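Local coordinates for protein VP5 (Halorubrum pleomorphic virus 6, PDB 6QGL) that probably acts as the membrane fusion protein in the envelope of a pleomorphic virus that infects haloarchaea, at residues 78-83 and 107-111; 119-123 and 204-208; 281-287 and 494-498; 338-342 and 443-447; 363-369 and 420-424. All coordinates share one frame; numbering follows the deposited sequence.

Interaction 1. Residues 78-83 and 107-111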
# COMPACT_ATOMS: atom_id res chain seq x y z
N THR A 78 9.21 -11.27 -12.41
CA THR A 78 10.13 -10.18 -12.78
C THR A 78 11.58 -10.67 -12.69
O THR A 78 12.37 -10.40 -13.59
CB THR A 78 9.89 -8.94 -11.87
OG1 THR A 78 8.51 -8.60 -11.88
CG2 THR A 78 10.71 -7.73 -12.30
N ALA A 79 11.91 -11.39 -11.60
CA ALA A 79 13.25 -11.93 -11.36
C ALA A 79 13.62 -13.01 -12.38
O ALA A 79 14.78 -13.07 -12.79
CB ALA A 79 13.36 -12.47 -9.95
N TYR A 80 12.63 -13.84 -12.80
CA TYR A 80 12.83 -14.89 -13.81
C TYR A 80 13.08 -14.25 -15.17
O TYR A 80 13.99 -14.69 -15.87
CB TYR A 80 11.61 -15.82 -13.91
CG TYR A 80 11.68 -17.11 -13.12
CD1 TYR A 80 12.66 -18.07 -13.38
CD2 TYR A 80 10.68 -17.44 -12.21
CE1 TYR A 80 12.70 -19.27 -12.68
CE2 TYR A 80 10.69 -18.65 -11.51
CZ TYR A 80 11.71 -19.56 -11.75
OH TYR A 80 11.72 -20.75 -11.06
N THR A 81 12.27 -13.23 -15.55
CA THR A 81 12.39 -12.52 -16.84
C THR A 81 13.81 -11.99 -16.99
O THR A 81 14.51 -12.35 -17.93
CB THR A 81 11.36 -11.37 -16.96
OG1 THR A 81 10.05 -11.84 -16.67
CG2 THR A 81 11.37 -10.72 -18.35
N GLU A 82 14.25 -11.19 -16.00
CA GLU A 82 15.55 -10.53 -15.97
C GLU A 82 16.73 -11.50 -16.01
O GLU A 82 17.66 -11.28 -16.78
CB GLU A 82 15.64 -9.58 -14.77
CG GLU A 82 16.66 -8.46 -14.97
CD GLU A 82 17.14 -7.73 -13.72
OE1 GLU A 82 16.43 -7.77 -12.69
OE2 GLU A 82 18.22 -7.10 -13.78
N ALA A 83 16.68 -12.57 -15.20
CA ALA A 83 17.74 -13.58 -15.14
C ALA A 83 17.82 -14.44 -16.40
O ALA A 83 18.93 -14.75 -16.84
CB ALA A 83 17.55 -14.47 -13.94
N ALA A 107 21.92 -10.69 -12.18
CA ALA A 107 20.66 -9.99 -12.43
C ALA A 107 19.75 -10.13 -11.21
O ALA A 107 19.20 -9.12 -10.76
CB ALA A 107 19.99 -10.55 -13.67
N ILE A 108 19.65 -11.35 -10.63
CA ILE A 108 18.86 -11.62 -9.42
C ILE A 108 19.45 -10.82 -8.24
O ILE A 108 18.68 -10.18 -7.53
CB ILE A 108 18.73 -13.14 -9.08
CG1 ILE A 108 18.20 -13.95 -10.28
CG2 ILE A 108 17.81 -13.36 -7.85
CD1 ILE A 108 18.59 -15.43 -10.26
N ASP A 109 20.79 -10.81 -8.08
CA ASP A 109 21.47 -10.09 -7.00
C ASP A 109 21.12 -8.61 -6.98
O ASP A 109 20.76 -8.11 -5.92
CB ASP A 109 23.00 -10.28 -7.06
CG ASP A 109 23.50 -11.67 -6.71
OD1 ASP A 109 22.73 -12.45 -6.16
OD2 ASP A 109 24.66 -11.96 -6.98
N SER A 110 21.18 -7.93 -8.14
CA SER A 110 20.85 -6.52 -8.26
C SER A 110 19.36 -6.27 -8.01
O SER A 110 19.01 -5.28 -7.37
CB SER A 110 21.24 -5.97 -9.62
OG SER A 110 20.50 -6.62 -10.64
N TYR A 111 18.48 -7.19 -8.48
CA TYR A 111 17.04 -7.06 -8.30
C TYR A 111 16.63 -7.27 -6.85
O TYR A 111 15.88 -6.45 -6.32
CB TYR A 111 16.27 -7.98 -9.28
CG TYR A 111 14.76 -7.88 -9.24
CD1 TYR A 111 14.11 -6.64 -9.13
CD2 TYR A 111 13.98 -9.02 -9.11
CE1 TYR A 111 12.73 -6.56 -9.02
CE2 TYR A 111 12.59 -8.95 -8.98
CZ TYR A 111 11.96 -7.71 -8.96
OH TYR A 111 10.60 -7.62 -8.83
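The carbonyl oxygen of Ala-107, near the carboxylate of Glu-82, accepts two hydrogen bonds from its own helix. Ser-110 OG lies 2.8 Å from Ala-107 O, and Tyr-111 N gives the regular helical bond. Both donors come from the same face of the carbonyl plane. The contact belongs to a helical hairpin, made by helices 73-92 and 97-140. Their local axes pass 9.2 Å apart, and their directions differ by 139°, so the pair is roughly antiparallel. Alanines line part of the interface. Ala-83 CB packs on Ile-108 CG1 at 3.8 Å, and both side chains also touch Ile-250 of helix 229-257. Glu-82 stretches across to helix 97-140. Its OE1 comes 3.4 Å from Tyr-111 CB and lies near Ala-107 O, also an acceptor, so the two oxygens are not bonded. Glu-82 OE1 has a long, weak ion pair with Arg-275. Tyr-111 has its CG anti to the backbone N (chi1 -177°), which swings the ring across to helix 73-92. The Tyr-111 and Thr-78 side chains cross at about a right angle, with OH and CZ against the threonine CB and CG2. Tyr-111 OH bonds to Thr-25 O. At the ring edge, Ala-79 CB sits 3.6 Å from Tyr-111 CD2.

Interaction 2. Residues 119-123 and 204-208; sequences FYKSW and YNPKE
Trp-123 presents one indole face to Pro-206, and this CH-pi contact is the centre of the interaction. Pro-206 CD stands 3.5 Å from the centroid of the five-membered ring, only 3° off its normal. Pro-206 CG shares the same face, toward CG of Trp-123. The indole reaches the proline because its CG lies anti to the backbone N (chi1 163°). At the far end of the indole, Trp-123 CH2 meets Tyr-204 CE2 at 3.6 Å. The two six-membered rings meet obliquely, their planes at 58°. The Asn-205 amide plane is almost perpendicular to the indole. Its OD1 turns back to accept Glu-208 N at 2.9 Å, an Asx motif that shapes the turn between strands 201-204 and 209-213. Phe-119 slides past the other end of the proline, with its CE2 3.7 Å from Pro-206 CB. Tyr-120 crosses Lys-207 at about a right angle. Lys-207 NZ makes a weak bond to Tyr-120 OH, whose stronger partner is Glu-236. The indole NE1 is bonded to Leu-184 O. A beta turn thus docks on helix 97-140 chiefly through aromatic and proline surfaces. The buried polar ends of Tyr-120 and Trp-123 find their main partners elsewhere, which leaves apolar contact to do most of the joining here.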
# COMPACT_ATOMS: atom_id res chain seq x y z
N PHE A 119 12.49 -2.31 1.19
CA PHE A 119 11.72 -2.88 2.29
C PHE A 119 12.34 -2.51 3.64
O PHE A 119 11.63 -1.99 4.50
CB PHE A 119 11.59 -4.41 2.10
CG PHE A 119 10.84 -5.12 3.20
CD1 PHE A 119 9.47 -4.97 3.34
CD2 PHE A 119 11.51 -5.96 4.08
CE1 PHE A 119 8.78 -5.63 4.36
CE2 PHE A 119 10.82 -6.63 5.09
CZ PHE A 119 9.45 -6.46 5.22
N TYR A 120 13.66 -2.75 3.82
CA TYR A 120 14.36 -2.42 5.07
C TYR A 120 14.48 -0.92 5.31
O TYR A 120 14.47 -0.49 6.46
CB TYR A 120 15.74 -3.09 5.16
CG TYR A 120 15.73 -4.60 5.01
CD1 TYR A 120 14.76 -5.38 5.62
CD2 TYR A 120 16.74 -5.24 4.30
CE1 TYR A 120 14.75 -6.76 5.47
CE2 TYR A 120 16.74 -6.63 4.15
CZ TYR A 120 15.75 -7.38 4.75
OH TYR A 120 15.75 -8.74 4.60
N LYS A 121 14.56 -0.12 4.22
CA LYS A 121 14.62 1.34 4.30
C LYS A 121 13.35 1.90 4.94
O LYS A 121 13.45 2.79 5.79
CB LYS A 121 14.86 1.98 2.92
CG LYS A 121 16.29 2.46 2.70
CD LYS A 121 16.64 2.66 1.23
CE LYS A 121 16.10 3.92 0.59
NZ LYS A 121 16.21 3.86 -0.89
N SER A 122 12.16 1.36 4.56
CA SER A 122 10.87 1.80 5.11
C SER A 122 10.70 1.40 6.58
O SER A 122 10.07 2.15 7.33
CB SER A 122 9.70 1.32 4.25
OG SER A 122 9.35 -0.03 4.50
N TRP A 123 11.28 0.25 7.00
CA TRP A 123 11.27 -0.19 8.40
C TRP A 123 12.11 0.79 9.20
O TRP A 123 11.65 1.29 10.22
CB TRP A 123 11.81 -1.63 8.55
CG TRP A 123 12.20 -1.98 9.96
CD1 TRP A 123 13.46 -1.95 10.50
CD2 TRP A 123 11.32 -2.32 11.03
NE1 TRP A 123 13.41 -2.28 11.83
CE2 TRP A 123 12.12 -2.54 12.18
CE3 TRP A 123 9.93 -2.51 11.13
CZ2 TRP A 123 11.57 -2.91 13.41
CZ3 TRP A 123 9.39 -2.88 12.35
CH2 TRP A 123 10.20 -3.07 13.48
N TYR A 204 13.41 -6.45 18.27
CA TYR A 204 13.04 -7.09 17.00
C TYR A 204 13.29 -6.21 15.77
O TYR A 204 13.65 -5.04 15.88
CB TYR A 204 11.57 -7.58 17.05
CG TYR A 204 10.53 -6.49 17.07
CD1 TYR A 204 10.23 -5.79 18.24
CD2 TYR A 204 9.77 -6.20 15.93
CE1 TYR A 204 9.26 -4.79 18.26
CE2 TYR A 204 8.79 -5.22 15.94
CZ TYR A 204 8.54 -4.51 17.11
OH TYR A 204 7.57 -3.54 17.11
N ASN A 205 13.09 -6.81 14.59
CA ASN A 205 13.21 -6.21 13.26
C ASN A 205 12.37 -7.07 12.29
O ASN A 205 11.83 -8.08 12.75
CB ASN A 205 14.70 -6.12 12.83
CG ASN A 205 15.48 -7.41 12.86
OD1 ASN A 205 15.00 -8.49 12.50
ND2 ASN A 205 16.73 -7.32 13.27
N PRO A 206 12.23 -6.75 10.97
CA PRO A 206 11.42 -7.63 10.10
C PRO A 206 11.92 -9.08 9.99
O PRO A 206 11.12 -9.95 9.67
CB PRO A 206 11.47 -6.92 8.74
CG PRO A 206 11.80 -5.51 9.05
CD PRO A 206 12.75 -5.60 10.21
N LYS A 207 13.21 -9.33 10.27
CA LYS A 207 13.82 -10.67 10.17
C LYS A 207 13.54 -11.60 11.35
O LYS A 207 13.23 -12.77 11.13
CB LYS A 207 15.34 -10.57 9.93
CG LYS A 207 15.74 -10.09 8.54
CD LYS A 207 17.26 -10.12 8.38
CE LYS A 207 17.74 -9.85 6.98
NZ LYS A 207 17.46 -10.99 6.07
N GLU A 208 13.69 -11.10 12.60
CA GLU A 208 13.53 -11.92 13.81
C GLU A 208 13.19 -11.12 15.06
O GLU A 208 13.36 -9.90 15.09
CB GLU A 208 14.83 -12.73 14.08
CG GLU A 208 16.06 -11.86 14.31
CD GLU A 208 17.19 -12.47 15.12
OE1 GLU A 208 16.91 -13.27 16.04
OE2 GLU A 208 18.36 -12.12 14.84

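Interaction 3. Residues 281-287 and 494-498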
# COMPACT_ATOMS: atom_id res chain seq x y z
N MET A 281 7.29 4.85 -17.63
CA MET A 281 6.01 5.51 -17.34
C MET A 281 6.23 6.59 -16.28
O MET A 281 5.50 7.57 -16.26
CB MET A 281 4.95 4.52 -16.82
CG MET A 281 4.65 3.37 -17.77
SD MET A 281 4.00 3.83 -19.40
CE MET A 281 2.48 4.58 -18.94
N ALA A 282 7.24 6.40 -15.40
CA ALA A 282 7.58 7.37 -14.36
C ALA A 282 8.11 8.67 -14.97
O ALA A 282 7.70 9.74 -14.53
CB ALA A 282 8.59 6.77 -13.40
N GLN A 283 8.99 8.57 -15.99
CA GLN A 283 9.56 9.73 -16.69
C GLN A 283 8.46 10.54 -17.37
O GLN A 283 8.39 11.76 -17.20
CB GLN A 283 10.62 9.29 -17.71
CG GLN A 283 11.88 8.68 -17.09
CD GLN A 283 12.91 8.27 -18.11
OE1 GLN A 283 12.65 8.16 -19.32
NE2 GLN A 283 14.13 8.01 -17.65
N GLU A 284 7.57 9.84 -18.11
CA GLU A 284 6.43 10.43 -18.82
C GLU A 284 5.21 9.60 -18.44
O GLU A 284 5.13 8.43 -18.81
CB GLU A 284 6.65 10.39 -20.34
CG GLU A 284 7.88 11.14 -20.82
CD GLU A 284 8.18 11.02 -22.30
OE1 GLU A 284 7.25 10.76 -23.09
OE2 GLU A 284 9.37 11.19 -22.68
N GLU A 285 4.28 10.19 -17.66
CA GLU A 285 3.10 9.48 -17.16
C GLU A 285 1.83 9.75 -17.95
O GLU A 285 1.31 10.87 -17.94
CB GLU A 285 2.87 9.77 -15.66
CG GLU A 285 4.14 9.86 -14.83
CD GLU A 285 4.01 10.49 -13.46
OE1 GLU A 285 2.91 10.98 -13.12
OE2 GLU A 285 5.03 10.51 -12.73
N GLY A 286 1.33 8.71 -18.62
CA GLY A 286 0.09 8.74 -19.39
C GLY A 286 -1.02 8.00 -18.66
O GLY A 286 -2.16 7.98 -19.13
N MET A 287 -0.67 7.39 -17.52
CA MET A 287 -1.55 6.61 -16.64
C MET A 287 -0.98 6.58 -15.21
O MET A 287 0.19 6.92 -15.02
CB MET A 287 -1.73 5.18 -17.19
CG MET A 287 -0.45 4.37 -17.20
SD MET A 287 -0.57 2.78 -18.06
CE MET A 287 -1.52 1.87 -16.92
N ILE A 494 -0.65 -1.72 -21.83
CA ILE A 494 -0.24 -0.35 -21.51
C ILE A 494 -1.00 0.64 -22.41
O ILE A 494 -1.48 1.67 -21.93
CB ILE A 494 1.32 -0.21 -21.60
CG1 ILE A 494 2.07 -1.10 -20.55
CG2 ILE A 494 1.80 1.25 -21.54
CD1 ILE A 494 1.84 -0.83 -18.99
N GLU A 495 -1.14 0.30 -23.71
CA GLU A 495 -1.86 1.08 -24.73
C GLU A 495 -3.35 1.24 -24.37
O GLU A 495 -3.92 2.30 -24.61
CB GLU A 495 -1.72 0.43 -26.11
CG GLU A 495 -0.44 0.78 -26.84
CD GLU A 495 -0.16 -0.02 -28.10
OE1 GLU A 495 -1.06 -0.13 -28.96
OE2 GLU A 495 0.98 -0.53 -28.23
N LYS A 496 -3.96 0.18 -23.79
CA LYS A 496 -5.37 0.14 -23.37
C LYS A 496 -5.69 1.11 -22.24
O LYS A 496 -6.84 1.53 -22.11
CB LYS A 496 -5.78 -1.29 -23.00
CG LYS A 496 -5.91 -2.22 -24.20
CD LYS A 496 -6.19 -3.65 -23.76
CE LYS A 496 -6.24 -4.62 -24.92
NZ LYS A 496 -6.57 -5.99 -24.47
N TYR A 497 -4.69 1.46 -21.42
CA TYR A 497 -4.85 2.41 -20.32
C TYR A 497 -4.41 3.83 -20.73
O TYR A 497 -4.41 4.74 -19.90
CB TYR A 497 -4.09 1.94 -19.08
CG TYR A 497 -4.76 0.81 -18.33
CD1 TYR A 497 -5.71 1.06 -17.35
CD2 TYR A 497 -4.44 -0.52 -18.60
CE1 TYR A 497 -6.35 0.03 -16.68
CE2 TYR A 497 -5.06 -1.56 -17.93
CZ TYR A 497 -6.01 -1.29 -16.96
OH TYR A 497 -6.61 -2.32 -16.28
N GLU A 498 -4.06 4.00 -22.02
CA GLU A 498 -3.63 5.27 -22.60
C GLU A 498 -4.51 5.63 -23.79
O GLU A 498 -5.73 5.72 -23.66
CB GLU A 498 -2.15 5.21 -23.00
CG GLU A 498 -1.20 5.11 -21.82
CD GLU A 498 0.24 5.49 -22.14
OE1 GLU A 498 0.96 4.66 -22.73
OE2 GLU A 498 0.64 6.62 -21.78
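The end of the C-terminal helix 480-496 meets the link between helices 274-283 and 289-296, chiefly through Met-281 and Met-287 against Ile-494, Tyr-497 and Glu-498. Glu-498 is the last residue modelled in the chain. Met-287 makes the main reach. Its CG lies between the backbone N and the carbonyl carbon (chi1 65°), and the chain then bends at its last torsion (chi3 -73°). This sets CE 3.4 Å from Tyr-497 CB, with the sulfur 3.8 Å from the same carbon. CE also approaches the ring obliquely, near Tyr-497 CG. The tyrosine ring itself leads away from the link, and packs on Ile-291 and Ile-295 of helix 289-296. Met-281 takes a more curled path, bent at both chi2 and chi3. Its SD lies 4.0 Å from Ile-494 CG2, and the two side chains slide past each other in opposite directions. Its methyl CE comes up to the carboxylate of Glu-498 from the opposite direction, 4.0 Å from OE2. That carboxylate also lies close to the CA of Gly-286, where the link is exposed. The polar groups of the two segments do not bond to one another. The contact is therefore held mainly by flexible thioether chains against aliphatic carbon. Such dispersion contacts depend on shape and have little directional demand.

Interaction 4. Residues 338-342 and 443-447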
# COMPACT_ATOMS: atom_id res chain seq x y z
N TYR A 338 -20.14 -8.53 -3.69
CA TYR A 338 -18.95 -9.31 -3.34
C TYR A 338 -18.26 -8.86 -2.06
O TYR A 338 -18.08 -7.66 -1.85
CB TYR A 338 -17.93 -9.30 -4.50
CG TYR A 338 -18.45 -9.91 -5.78
CD1 TYR A 338 -18.43 -11.29 -5.98
CD2 TYR A 338 -18.94 -9.11 -6.81
CE1 TYR A 338 -18.91 -11.85 -7.16
CE2 TYR A 338 -19.41 -9.66 -7.99
CZ TYR A 338 -19.40 -11.04 -8.16
OH TYR A 338 -19.87 -11.59 -9.33
N ASP A 339 -17.85 -9.82 -1.22
CA ASP A 339 -17.12 -9.53 0.01
C ASP A 339 -15.68 -9.99 -0.20
O ASP A 339 -15.45 -11.20 -0.30
CB ASP A 339 -17.76 -10.21 1.24
CG ASP A 339 -17.10 -9.88 2.58
OD1 ASP A 339 -16.15 -9.06 2.60
OD2 ASP A 339 -17.54 -10.44 3.60
N PRO A 340 -14.71 -9.05 -0.24
CA PRO A 340 -13.31 -9.42 -0.48
C PRO A 340 -12.62 -10.21 0.63
O PRO A 340 -11.52 -10.72 0.39
CB PRO A 340 -12.61 -8.08 -0.72
CG PRO A 340 -13.71 -7.11 -1.00
CD PRO A 340 -14.86 -7.58 -0.18
N SER A 341 -13.25 -10.33 1.81
CA SER A 341 -12.69 -11.10 2.93
C SER A 341 -12.76 -12.61 2.65
O SER A 341 -11.95 -13.37 3.19
CB SER A 341 -13.40 -10.75 4.23
OG SER A 341 -14.76 -11.13 4.23
N THR A 342 -13.72 -13.03 1.80
CA THR A 342 -13.96 -14.43 1.41
C THR A 342 -13.00 -14.90 0.30
O THR A 342 -12.69 -16.09 0.23
CB THR A 342 -15.42 -14.64 0.97
OG1 THR A 342 -15.68 -13.91 -0.23
CG2 THR A 342 -16.43 -14.27 2.05
N LEU A 443 -9.67 -3.06 -2.26
CA LEU A 443 -11.01 -3.23 -1.68
C LEU A 443 -11.03 -4.30 -0.60
O LEU A 443 -10.66 -5.44 -0.86
CB LEU A 443 -12.07 -3.51 -2.77
CG LEU A 443 -12.05 -2.61 -4.02
CD1 LEU A 443 -13.00 -3.13 -5.06
CD2 LEU A 443 -12.40 -1.16 -3.69
N LYS A 444 -11.38 -3.89 0.64
CA LYS A 444 -11.42 -4.78 1.81
C LYS A 444 -12.84 -5.06 2.27
O LYS A 444 -13.11 -6.14 2.80
CB LYS A 444 -10.59 -4.19 2.97
CG LYS A 444 -9.09 -4.09 2.69
CD LYS A 444 -8.34 -5.39 2.97
CE LYS A 444 -6.86 -5.16 3.10
NZ LYS A 444 -6.12 -6.42 3.34
N GLY A 445 -13.73 -4.09 2.07
CA GLY A 445 -15.13 -4.18 2.45
C GLY A 445 -16.03 -4.51 1.28
O GLY A 445 -15.67 -4.28 0.12
N ALA A 446 -17.23 -5.04 1.60
CA ALA A 446 -18.27 -5.45 0.65
C ALA A 446 -18.64 -4.35 -0.35
O ALA A 446 -18.87 -3.20 0.03
CB ALA A 446 -19.50 -5.93 1.40
N PHE A 447 -18.68 -4.73 -1.63
CA PHE A 447 -19.01 -3.85 -2.75
C PHE A 447 -20.01 -4.51 -3.69
O PHE A 447 -20.07 -5.74 -3.76
CB PHE A 447 -17.73 -3.46 -3.52
CG PHE A 447 -16.96 -4.58 -4.18
CD1 PHE A 447 -17.32 -5.05 -5.44
CD2 PHE A 447 -15.84 -5.13 -3.57
CE1 PHE A 447 -16.60 -6.09 -6.05
CE2 PHE A 447 -15.11 -6.15 -4.19
CZ PHE A 447 -15.50 -6.62 -5.42
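Tyr-338 and Phe-447 form an antiparallel hydrogen-bonded pair at one edge of a six-stranded sheet, where the short strand 337-338 joins strand 447-454. This is the firm end of the contact. Tyr-338 N donates to Phe-447 O at 2.8 Å, and Phe-447 N returns a bond to Tyr-338 O at 3.0 Å. Both bonds are nearly straight. The Phe-447 side chain takes the crowded position between its backbone N and carbonyl carbon (chi1 62°). This folds its ring back beneath the Tyr-338 backbone. Tyr-338 CB lies over one face of that ring as a CH-pi contact, 4.1 Å from the centroid. Leu-443 CD1 covers the opposite face. The tyrosine ring leads away, inclined 41° to the phenyl ring, and its OH bonds to Ser-333 N. Phe-447 also packs inward on Ile-309 and Ile-311 of the neighbouring strand 305-311. Pro-340 belongs to this tight part and lies on the 443-446 loop, with its CB 3.3 Å from Leu-443 O and its CD 3.4 Å from Gly-445 O. Toward Ser-341 and Lys-444 the contact loosens and becomes more exposed. On this outer side Asp-339, Ser-341 and Thr-342 bond within their own loop. Asp-339 OD1 accepts Ser-341 N from above the carboxylate plane, an Asx turn, and Asp-339 O takes both Thr-342 OG1 and Thr-342 N. The proline also reaches the phenyl ring: Pro-340 CG rests at its edge, 3.6 Å from Phe-447 CE2.

Interaction 5. Residues 363-369 and 420-424; sequences INSGVDG and TITNV
Val-367 and Val-424 adopt the same first torsion, with CG1 anti to the backbone N (chi1 177° in each). In both, CG2 lies beside the backbone N, and the two CG2 methyls meet at 3.8 Å where the side chains cross at about a right angle. Ile-363 is extended along CG1 to CD1 (chi2 159°). It reaches Val-424 tip to tip, with CD1 4.0 Å from Val-424 CG1. Thr-422 lies on the same side of the sheet as Val-367, and turns its methyl CG2 toward Val-367 CB. Ile-372 and Val-386 of nearby strands extend this apolar patch. The backbones fix the register. Val-424 N donates to Ser-365 O at 2.7 Å. Val-367 and Thr-422 are a hydrogen-bonded pair. Val-367 N reaches Thr-422 O at 2.9 Å, while the return bond from Thr-422 N to Val-367 O is weak, at 3.3 Å. Gly-366 faces Asn-423 as a non-hydrogen-bonded pair. The Asn-423 side chain lies on the other side of the sheet, the more exposed one. There Ser-365 OG makes a weak bond to Asn-423 OD1. CA-H groups add to the pairing, as Ile-421 CA points at Val-367 O from 3.3 Å. Past the bridges, Gly-369 and Thr-420 stay in looser contact, and Thr-420 bonds to the backbone of Gly-370. This is the pattern of a short antiparallel strand, 366-367, paired with the start of strand 422-431 in the sheet that also holds strand 382-388, with the valines on one side and Asn-423 on the other.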
# COMPACT_ATOMS: atom_id res chain seq x y z
N ILE A 363 -27.59 13.03 8.97
CA ILE A 363 -27.72 14.48 9.16
C ILE A 363 -29.02 14.85 9.88
O ILE A 363 -30.07 14.27 9.61
CB ILE A 363 -27.54 15.22 7.78
CG1 ILE A 363 -27.39 16.75 7.96
CG2 ILE A 363 -28.64 14.85 6.76
CD1 ILE A 363 -26.74 17.46 6.80
N ASN A 364 -28.94 15.83 10.81
CA ASN A 364 -30.10 16.33 11.55
C ASN A 364 -30.93 17.23 10.63
O ASN A 364 -30.36 17.95 9.81
CB ASN A 364 -29.68 17.12 12.79
CG ASN A 364 -29.24 16.27 13.96
OD1 ASN A 364 -29.18 15.04 13.90
ND2 ASN A 364 -28.93 16.93 15.07
N SER A 365 -32.27 17.17 10.78
CA SER A 365 -33.20 17.95 9.97
C SER A 365 -33.10 19.46 10.22
O SER A 365 -32.99 20.22 9.28
CB SER A 365 -34.64 17.47 10.18
OG SER A 365 -35.54 18.10 9.29
N GLY A 366 -33.10 19.85 11.49
CA GLY A 366 -33.05 21.26 11.88
C GLY A 366 -31.77 22.01 11.58
O GLY A 366 -30.67 21.50 11.83
N VAL A 367 -31.91 23.23 11.05
CA VAL A 367 -30.83 24.18 10.81
C VAL A 367 -31.17 25.34 11.74
O VAL A 367 -32.00 26.20 11.42
CB VAL A 367 -30.63 24.59 9.31
CG1 VAL A 367 -29.53 25.62 9.17
CG2 VAL A 367 -30.31 23.37 8.45
N ASP A 368 -30.63 25.27 12.97
CA ASP A 368 -30.88 26.23 14.04
C ASP A 368 -29.80 27.31 14.05
O ASP A 368 -28.62 26.98 14.21
CB ASP A 368 -31.00 25.52 15.40
CG ASP A 368 -31.98 24.35 15.43
OD1 ASP A 368 -33.17 24.57 15.10
OD2 ASP A 368 -31.56 23.23 15.80
N GLY A 369 -30.21 28.55 13.81
CA GLY A 369 -29.33 29.72 13.74
C GLY A 369 -28.15 29.56 12.80
O GLY A 369 -27.04 29.98 13.13
N THR A 420 -31.16 31.18 7.46
CA THR A 420 -30.40 30.46 8.48
C THR A 420 -31.27 29.44 9.22
O THR A 420 -30.79 28.36 9.55
CB THR A 420 -29.73 31.44 9.45
OG1 THR A 420 -30.72 32.34 9.92
CG2 THR A 420 -28.60 32.21 8.79
N ILE A 421 -32.54 29.79 9.48
CA ILE A 421 -33.48 28.90 10.17
C ILE A 421 -34.30 28.17 9.10
O ILE A 421 -35.18 28.78 8.48
CB ILE A 421 -34.35 29.67 11.21
CG1 ILE A 421 -33.46 30.45 12.19
CG2 ILE A 421 -35.30 28.71 11.95
CD1 ILE A 421 -34.13 31.53 12.97
N THR A 422 -33.98 26.89 8.88
CA THR A 422 -34.61 26.03 7.87
C THR A 422 -34.42 24.54 8.25
O THR A 422 -33.98 24.26 9.37
CB THR A 422 -34.08 26.39 6.44
OG1 THR A 422 -34.84 25.72 5.44
CG2 THR A 422 -32.60 26.10 6.27
N ASN A 423 -34.77 23.62 7.33
CA ASN A 423 -34.62 22.18 7.52
C ASN A 423 -33.87 21.58 6.34
O ASN A 423 -34.00 22.07 5.23
CB ASN A 423 -35.98 21.49 7.72
CG ASN A 423 -36.73 21.95 8.94
OD1 ASN A 423 -36.78 21.27 9.97
ND2 ASN A 423 -37.33 23.13 8.86
N VAL A 424 -33.02 20.58 6.59
CA VAL A 424 -32.23 19.90 5.56
C VAL A 424 -33.20 19.07 4.70
O VAL A 424 -33.99 18.30 5.23
CB VAL A 424 -31.08 19.04 6.17
CG1 VAL A 424 -30.31 18.28 5.09
CG2 VAL A 424 -30.13 19.89 7.00

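In the fold
Interactions 1 and 2 are buried and share helix 97-140, with centres about 22 Å apart. Interaction 1 pairs that helix with its neighbour through alanines, a tyrosine and a glutamate chain. Interaction 2 docks a beta turn on it with aromatic rings and a proline. Interaction 3 is partly buried and ties the C-terminal end to the helical part through methionines. Interactions 4 and 5 lie within the long chain segment between the two halves of interaction 3. Both rely on antiparallel backbone bonds, which the first three do not use across their segments. Interaction 4 is partly buried and adds a buried phenyl ring. Interaction 5 is at the surface, about 63 Å from interaction 1 between centres.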